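Local coordinates for protein putative peptidyl-arginine deiminase (Chlorobium tepidum, PDB 1XKN) that probably hydrolyses the guanidinium group of agmatine or of peptidyl-arginine, as a member of the Porphyromonas-type peptidyl-arginine deiminase family, at residues D92-I104 with G333-M347. Residues are numbered along the deposited sequence; the frame is centred on the assembly and turned at random.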
loop_
_atom_site.group_PDB
_atom_site.type_symbol
_atom_site.label_atom_id
_atom_site.label_comp_id
_atom_site.label_asym_id
_atom_site.label_seq_id
_atom_site.Cartn_x
_atom_site.Cartn_y
_atom_site.Cartn_z
ATOM N N ASP A 92 1.767 10.883 10.385
ATOM C CA ASP A 92 0.633 10.722 9.474
ATOM C C ASP A 92 0.122 9.284 9.514
ATOM O O ASP A 92 0.700 8.438 10.195
ATOM C CB ASP A 92 1.002 11.114 8.030
ATOM C CG ASP A 92 2.130 10.275 7.447
ATOM O OD1 ASP A 92 2.118 9.034 7.597
ATOM O OD2 ASP A 92 3.025 10.865 6.803
ATOM N N ALA A 93 -0.954 9.004 8.781
ATOM C CA ALA A 93 -1.546 7.666 8.775
ATOM C C ALA A 93 -1.182 6.805 7.563
ATOM O O ALA A 93 -1.746 5.732 7.379
ATOM C CB ALA A 93 -3.062 7.782 8.877
ATOM N N TRP A 94 -0.233 7.260 6.753
ATOM C CA TRP A 94 0.154 6.535 5.546
ATOM C C TRP A 94 1.111 5.376 5.820
ATOM O O TRP A 94 2.272 5.373 5.386
ATOM C CB TRP A 94 0.756 7.522 4.550
ATOM C CG TRP A 94 -0.078 8.772 4.434
ATOM C CD1 TRP A 94 0.341 10.057 4.638
ATOM C CD2 TRP A 94 -1.480 8.854 4.128
ATOM N NE1 TRP A 94 -0.709 10.930 4.480
ATOM C CE2 TRP A 94 -1.836 10.221 4.167
ATOM C CE3 TRP A 94 -2.467 7.906 3.825
ATOM C CZ2 TRP A 94 -3.139 10.664 3.914
ATOM C CZ3 TRP A 94 -3.768 8.348 3.571
ATOM C CH2 TRP A 94 -4.089 9.719 3.619
ATOM N N CYS A 95 0.591 4.379 6.528
ATOM C CA CYS A 95 1.356 3.197 6.910
ATOM C C CYS A 95 1.950 2.456 5.712
ATOM O O CYS A 95 2.968 1.777 5.837
ATOM C CB CYS A 95 0.464 2.252 7.726
ATOM S SG CYS A 95 1.382 1.066 8.738
ATOM N N ARG A 96 1.314 2.574 4.552
ATOM C CA ARG A 96 1.818 1.909 3.355
ATOM C C ARG A 96 3.187 2.468 2.981
ATOM O O ARG A 96 4.093 1.726 2.598
ATOM C CB ARG A 96 0.852 2.125 2.184
ATOM C CG ARG A 96 1.385 1.666 0.827
ATOM C CD ARG A 96 1.645 0.171 0.816
ATOM N NE ARG A 96 0.463 -0.572 1.244
ATOM C CZ ARG A 96 0.428 -1.890 1.408
ATOM N NH1 ARG A 96 -0.690 -2.478 1.816
ATOM N NH2 ARG A 96 1.510 -2.617 1.165
ATOM N N ASP A 97 3.329 3.783 3.112
ATOM C CA ASP A 97 4.564 4.465 2.742
ATOM C C ASP A 97 5.661 4.545 3.808
ATOM O O ASP A 97 6.843 4.469 3.472
ATOM C CB ASP A 97 4.215 5.866 2.232
ATOM C CG ASP A 97 3.340 5.823 0.992
ATOM O OD1 ASP A 97 2.770 6.870 0.630
ATOM O OD2 ASP A 97 3.237 4.741 0.371
ATOM N N HIS A 98 5.284 4.690 5.077
ATOM C CA HIS A 98 6.275 4.784 6.151
ATOM C C HIS A 98 6.355 3.490 6.963
ATOM O O HIS A 98 7.286 3.291 7.747
ATOM C CB HIS A 98 5.945 5.976 7.079
ATOM C CG HIS A 98 4.715 5.789 7.920
ATOM N ND1 HIS A 98 3.671 6.691 7.924
ATOM C CD2 HIS A 98 4.382 4.827 8.814
ATOM C CE1 HIS A 98 2.750 6.292 8.787
ATOM N NE2 HIS A 98 3.159 5.165 9.340
ATOM N N GLY A 99 5.378 2.613 6.741
ATOM C CA GLY A 99 5.278 1.352 7.466
ATOM C C GLY A 99 6.320 0.269 7.249
ATOM O O GLY A 99 7.172 0.372 6.369
ATOM N N PRO A 100 6.243 -0.819 8.035
ATOM C CA PRO A 100 7.180 -1.944 7.958
ATOM C C PRO A 100 7.166 -2.775 6.678
ATOM O O PRO A 100 6.209 -3.493 6.394
ATOM C CB PRO A 100 6.820 -2.769 9.191
ATOM C CG PRO A 100 5.346 -2.603 9.267
ATOM C CD PRO A 100 5.158 -1.113 8.992
ATOM N N ASN A 101 8.253 -2.668 5.922
ATOM C CA ASN A 101 8.427 -3.402 4.677
ATOM C C ASN A 101 9.090 -4.734 5.029
ATOM O O ASN A 101 10.312 -4.872 4.981
ATOM C CB ASN A 101 9.317 -2.586 3.727
ATOM C CG ASN A 101 9.481 -3.226 2.354
ATOM O OD1 ASN A 101 10.278 -2.760 1.544
ATOM N ND2 ASN A 101 8.729 -4.291 2.088
ATOM N N TYR A 102 8.267 -5.702 5.407
ATOM C CA TYR A 102 8.739 -7.032 5.773
ATOM C C TYR A 102 9.306 -7.770 4.572
ATOM O O TYR A 102 8.734 -7.730 3.487
ATOM C CB TYR A 102 7.582 -7.863 6.318
ATOM C CG TYR A 102 7.014 -7.378 7.621
ATOM C CD1 TYR A 102 7.603 -7.736 8.834
ATOM C CD2 TYR A 102 5.865 -6.590 7.648
ATOM C CE1 TYR A 102 7.054 -7.327 10.043
ATOM C CE2 TYR A 102 5.312 -6.174 8.848
ATOM C CZ TYR A 102 5.907 -6.550 10.039
ATOM O OH TYR A 102 5.342 -6.177 11.231
ATOM N N VAL A 103 10.426 -8.453 4.782
ATOM C CA VAL A 103 11.060 -9.256 3.744
ATOM C C VAL A 103 11.638 -10.483 4.438
ATOM O O VAL A 103 11.863 -10.464 5.650
ATOM C CB VAL A 103 12.225 -8.520 3.030
ATOM C CG1 VAL A 103 11.693 -7.362 2.201
ATOM C CG2 VAL A 103 13.247 -8.036 4.050
ATOM N N ILE A 104 11.861 -11.548 3.678
ATOM C CA ILE A 104 12.434 -12.768 4.229
ATOM C C ILE A 104 13.913 -12.752 3.874
ATOM O O ILE A 104 14.275 -12.620 2.701
ATOM C CB ILE A 104 11.797 -14.043 3.617
ATOM C CG1 ILE A 104 10.276 -14.012 3.793
ATOM C CG2 ILE A 104 12.392 -15.287 4.274
ATOM C CD1 ILE A 104 9.821 -13.800 5.224
ATOM N N GLY A 333 -7.515 13.064 2.162
ATOM C CA GLY A 333 -6.174 12.949 2.713
ATOM C C GLY A 333 -5.175 12.655 1.603
ATOM O O GLY A 333 -3.964 12.603 1.835
ATOM N N LEU A 334 -5.707 12.450 0.397
ATOM C CA LEU A 334 -4.933 12.182 -0.814
ATOM C C LEU A 334 -4.393 10.754 -0.924
ATOM O O LEU A 334 -3.433 10.486 -1.651
ATOM C CB LEU A 334 -3.796 13.205 -0.951
ATOM C CG LEU A 334 -4.229 14.665 -0.758
ATOM C CD1 LEU A 334 -3.019 15.574 -0.908
ATOM C CD2 LEU A 334 -5.306 15.043 -1.774
ATOM N N GLY A 335 -5.038 9.844 -0.200
ATOM C CA GLY A 335 -4.669 8.438 -0.209
ATOM C C GLY A 335 -5.878 7.654 0.268
ATOM O O GLY A 335 -6.759 8.228 0.912
ATOM N N ALA A 336 -5.935 6.359 -0.038
ATOM C CA ALA A 336 -7.067 5.532 0.375
ATOM C C ALA A 336 -6.662 4.244 1.104
ATOM O O ALA A 336 -5.651 4.216 1.807
ATOM C CB ALA A 336 -7.944 5.207 -0.838
ATOM N N ILE A 337 -7.444 3.178 0.930
ATOM C CA ILE A 337 -7.185 1.913 1.619
ATOM C C ILE A 337 -5.765 1.359 1.511
ATOM O O ILE A 337 -5.158 1.018 2.526
ATOM C CB ILE A 337 -8.174 0.810 1.165
ATOM C CG1 ILE A 337 -9.612 1.325 1.273
ATOM C CG2 ILE A 337 -8.011 -0.434 2.044
ATOM C CD1 ILE A 337 -10.020 1.761 2.673
ATOM N N HIS A 338 -5.227 1.257 0.300
ATOM C CA HIS A 338 -3.875 0.722 0.165
ATOM C C HIS A 338 -2.851 1.608 0.863
ATOM O O HIS A 338 -1.893 1.115 1.464
ATOM C CB HIS A 338 -3.486 0.555 -1.308
ATOM C CG HIS A 338 -2.308 -0.347 -1.512
ATOM N ND1 HIS A 338 -1.087 0.104 -1.968
ATOM C CD2 HIS A 338 -2.157 -1.671 -1.279
ATOM C CE1 HIS A 338 -0.235 -0.906 -2.006
ATOM N NE2 HIS A 338 -0.859 -1.993 -1.593
ATOM N N CYS A 339 -3.063 2.918 0.797
ATOM C CA CYS A 339 -2.150 3.877 1.408
ATOM C C CYS A 339 -2.096 3.818 2.931
ATOM O O CYS A 339 -1.066 4.118 3.525
ATOM C CB CYS A 339 -2.522 5.301 0.986
ATOM S SG CYS A 339 -2.315 5.652 -0.768
ATOM N N VAL A 340 -3.196 3.432 3.568
ATOM C CA VAL A 340 -3.218 3.394 5.028
ATOM C C VAL A 340 -2.944 2.023 5.637
ATOM O O VAL A 340 -3.033 1.845 6.853
ATOM C CB VAL A 340 -4.566 3.935 5.577
ATOM C CG1 VAL A 340 -4.757 5.371 5.123
ATOM C CG2 VAL A 340 -5.726 3.062 5.106
ATOM N N THR A 341 -2.585 1.062 4.798
ATOM C CA THR A 341 -2.318 -0.292 5.271
ATOM C C THR A 341 -0.940 -0.800 4.883
ATOM O O THR A 341 -0.281 -0.244 4.012
ATOM C CB THR A 341 -3.322 -1.281 4.651
ATOM O OG1 THR A 341 -3.227 -1.209 3.218
ATOM C CG2 THR A 341 -4.741 -0.944 5.062
ATOM N N HIS A 342 -0.502 -1.847 5.570
ATOM C CA HIS A 342 0.735 -2.523 5.223
ATOM C C HIS A 342 0.657 -3.909 5.802
ATOM O O HIS A 342 0.518 -4.099 7.011
ATOM C CB HIS A 342 2.000 -1.829 5.722
ATOM C CG HIS A 342 3.204 -2.168 4.900
ATOM N ND1 HIS A 342 3.641 -3.465 4.722
ATOM C CD2 HIS A 342 3.991 -1.394 4.119
ATOM C CE1 HIS A 342 4.642 -3.473 3.859
ATOM N NE2 HIS A 342 4.873 -2.230 3.477
ATOM N N GLU A 343 0.725 -4.887 4.916
ATOM C CA GLU A 343 0.649 -6.259 5.341
ATOM C C GLU A 343 1.907 -6.704 6.061
ATOM O O GLU A 343 2.973 -6.096 5.937
ATOM C CB GLU A 343 0.414 -7.171 4.129
ATOM C CG GLU A 343 1.607 -7.297 3.170
ATOM C CD GLU A 343 1.734 -6.143 2.189
ATOM O OE1 GLU A 343 0.989 -5.148 2.306
ATOM O OE2 GLU A 343 2.598 -6.227 1.287
ATOM N N GLU A 344 1.751 -7.760 6.846
ATOM C CA GLU A 344 2.867 -8.385 7.529
ATOM C C GLU A 344 2.769 -9.815 7.029
ATOM O O GLU A 344 1.878 -10.557 7.435
ATOM C CB GLU A 344 2.719 -8.392 9.050
ATOM C CG GLU A 344 3.803 -9.272 9.687
ATOM C CD GLU A 344 3.707 -9.410 11.194
ATOM O OE1 GLU A 344 4.479 -10.222 11.752
ATOM O OE2 GLU A 344 2.877 -8.716 11.817
ATOM N N PRO A 345 3.653 -10.211 6.110
ATOM C CA PRO A 345 3.581 -11.588 5.614
ATOM C C PRO A 345 3.910 -12.608 6.704
ATOM O O PRO A 345 4.686 -12.322 7.615
ATOM C CB PRO A 345 4.599 -11.599 4.473
ATOM C CG PRO A 345 5.590 -10.532 4.889
ATOM C CD PRO A 345 4.680 -9.442 5.386
ATOM N N ALA A 346 3.305 -13.789 6.615
ATOM C CA ALA A 346 3.544 -14.859 7.582
ATOM C C ALA A 346 4.611 -15.807 7.047
ATOM O O ALA A 346 4.387 -16.491 6.048
ATOM C CB ALA A 346 2.248 -15.635 7.833
HETATM N N MSE A 347 5.766 -15.860 7.702
HETATM C CA MSE A 347 6.825 -16.751 7.241
HETATM C C MSE A 347 6.769 -18.095 7.946
HETATM O O MSE A 347 6.867 -18.168 9.174
HETATM C CB MSE A 347 8.210 -16.140 7.473
HETATM C CG MSE A 347 9.342 -17.001 6.921
HETATM SE SE MSE A 347 11.061 -16.591 7.698
HETATM C CE MSE A 347 10.822 -17.533 9.378
HETATM O O HOH W 1 -3.031 3.743 8.672
#
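E343 OE1 is gripped by the guanidinium of R96: R96 NH2 meets it at 2.8 Å on the syn side of the carboxylate, forming a salt bridge, with a weak bond from R96 NH1. Arginine suits this buried place because its donors point several ways in one plane. R96 NE binds H338 O at 2.9 Å, nearly straight, and R96 NH1 also bonds T341 OG1. R96 N donates to C339 O (3.0 Å), tying the start of helix 95-98 to the type I turn H338-T341. Thus held, the guanidinium lies flat on the H338 ring, planes 5° apart, with H342 stacked less evenly on its opposite face. Bonds from H338 ND1 and NE2 to D219 and E11 help orient that ring. H342 ND1 donates to E343 O, fixing its ring, and P100 O lies over the H342 face turned away from R96. Farther along, E344 CG rests on the Y102 ring; Y102 OH bonds Q144, and the E344 carboxylate meets S17, Q144 and, in a salt bridge, K113. G333 and G335, lacking side chains, make room for W94. Strands 101-104 and 342-345 run nearly parallel (23°), one in each of two mixed sheets, consistent with the family's alpha/beta architecture; 342-345 pairs with strand 15-21, and helix 131-144 packs on P100 and Y102.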